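PDB 3N7L: neurotoxin from Clostridium botulinum, which probably binds gangliosides on the nerve-cell surface through this receptor-binding domain, the part of the botulinum neurotoxin that targets neurons. Local coordinates for residues Q35-P38 and F42-K45. Sequence-based numbering, arbitrary orientation.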
loop_
_atom_site.group_PDB
_atom_site.type_symbol
_atom_site.label_atom_id
_atom_site.label_comp_id
_atom_site.label_asym_id
_atom_site.label_seq_id
_atom_site.Cartn_x
_atom_site.Cartn_y
_atom_site.Cartn_z
ATOM N N GLN A 35 15.184 4.568 12.530
ATOM C CA GLN A 35 15.781 3.438 11.824
ATOM C C GLN A 35 15.757 3.610 10.321
ATOM O O GLN A 35 14.734 3.977 9.745
ATOM C CB GLN A 35 15.063 2.147 12.201
ATOM C CG GLN A 35 14.975 1.933 13.704
ATOM C CD GLN A 35 14.197 0.690 14.067
ATOM O OE1 GLN A 35 13.715 0.554 15.191
ATOM N NE2 GLN A 35 14.075 -0.233 13.116
ATOM N N LEU A 36 16.894 3.336 9.691
ATOM C CA LEU A 36 17.021 3.449 8.248
ATOM C C LEU A 36 16.999 2.071 7.604
ATOM O O LEU A 36 17.699 1.156 8.040
ATOM C CB LEU A 36 18.324 4.163 7.883
ATOM C CG LEU A 36 18.551 5.574 8.436
ATOM C CD1 LEU A 36 19.841 6.132 7.850
ATOM C CD2 LEU A 36 17.383 6.474 8.082
ATOM N N ASN A 37 16.186 1.926 6.564
ATOM C CA ASN A 37 16.072 0.664 5.850
ATOM C C ASN A 37 17.241 0.579 4.865
ATOM O O ASN A 37 17.401 1.450 4.009
ATOM C CB ASN A 37 14.728 0.613 5.113
ATOM C CG ASN A 37 14.465 -0.730 4.454
ATOM O OD1 ASN A 37 13.398 -0.948 3.873
ATOM N ND2 ASN A 37 15.433 -1.637 4.536
ATOM N N PRO A 38 18.080 -0.468 4.985
ATOM C CA PRO A 38 19.244 -0.677 4.114
ATOM C C PRO A 38 18.901 -1.083 2.682
ATOM O O PRO A 38 19.766 -1.066 1.807
ATOM C CB PRO A 38 20.031 -1.756 4.851
ATOM C CG PRO A 38 18.944 -2.586 5.440
ATOM C CD PRO A 38 17.996 -1.536 5.998
ATOM N N PHE A 42 14.412 2.202 1.013
ATOM C CA PHE A 42 15.339 2.979 1.843
ATOM C C PHE A 42 14.663 4.034 2.713
ATOM O O PHE A 42 15.186 5.131 2.906
ATOM C CB PHE A 42 16.389 3.661 0.960
ATOM C CG PHE A 42 17.023 2.745 -0.047
ATOM C CD1 PHE A 42 16.707 2.853 -1.395
ATOM C CD2 PHE A 42 17.926 1.767 0.355
ATOM C CE1 PHE A 42 17.282 2.000 -2.335
ATOM C CE2 PHE A 42 18.508 0.906 -0.576
ATOM C CZ PHE A 42 18.185 1.025 -1.923
ATOM N N ASP A 43 13.504 3.685 3.243
ATOM C CA ASP A 43 12.727 4.573 4.098
ATOM C C ASP A 43 13.364 4.732 5.476
ATOM O O ASP A 43 14.259 3.970 5.851
ATOM C CB ASP A 43 11.351 3.962 4.288
ATOM C CG ASP A 43 11.433 2.566 4.883
ATOM O OD1 ASP A 43 11.535 2.445 6.122
ATOM O OD2 ASP A 43 11.434 1.586 4.107
ATOM N N PHE A 44 12.923 5.742 6.216
ATOM C CA PHE A 44 13.386 5.906 7.578
ATOM C C PHE A 44 12.125 5.726 8.422
ATOM O O PHE A 44 11.019 6.089 7.993
ATOM C CB PHE A 44 14.091 7.260 7.812
ATOM C CG PHE A 44 13.237 8.485 7.584
ATOM C CD1 PHE A 44 12.452 9.007 8.609
ATOM C CD2 PHE A 44 13.309 9.181 6.378
ATOM C CE1 PHE A 44 11.760 10.210 8.445
ATOM C CE2 PHE A 44 12.620 10.385 6.199
ATOM C CZ PHE A 44 11.845 10.902 7.236
ATOM N N LYS A 45 12.285 5.129 9.596
ATOM C CA LYS A 45 11.153 4.853 10.468
ATOM C C LYS A 45 11.183 5.596 11.800
ATOM O O LYS A 45 12.220 5.666 12.465
ATOM C CB LYS A 45 11.083 3.349 10.717
ATOM C CG LYS A 45 9.944 2.891 11.608
ATOM C CD LYS A 45 10.156 1.430 11.975
ATOM C CE LYS A 45 9.042 0.895 12.849
ATOM N NZ LYS A 45 9.307 -0.522 13.225
HETATM O O HOH W 1 13.083 1.871 8.149
#
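A short antiparallel beta hairpin in the lectin-like, concanavalin-related half of the receptor-binding domain joins Q35-P38 to F42-K45. Q35 and K45 form its hydrogen-bonded pair: K45 N reaches Q35 O at 2.7 Å, and Q35 N gives a longer bond of 3.2 Å to a lone pair of K45 O. Nearer the turn, N37 N meets D43 O at 2.9 Å, almost straight at 167°, which carries the ladder past the last strand residues. A water sits between Q35 O (3.1 Å) and D43 OD1 (2.6 Å), close enough to bridge them, though it has more acceptors within reach than protons to give. The short acidic side chain of D43 suits this place, since its carboxylate can accept from that water; chi1 of 57° swings it there, alongside N37 CB.

L36 and F44 make the non-hydrogen-bonded pair, their side chains on the same face. The L36 methyl CD2 presses on F44 CB at 3.4 Å, an apolar branch suited to this face, while the buried F44 ring leads away from strand 35-36. At the turn, P38 O lies in the plane of the F42 ring, at its edge, 3.3 Å from CE2.

On the face shared with Q35, the extended K45 side chain touches N202 and W204. F44 hydrogen-bonds through its backbone to I205, joining the hairpin to strand 202-211, while L36 and F44 both pack on L18 of strand 17-20 and the apolar bulk of F44 also meets L11 of strand 7-14.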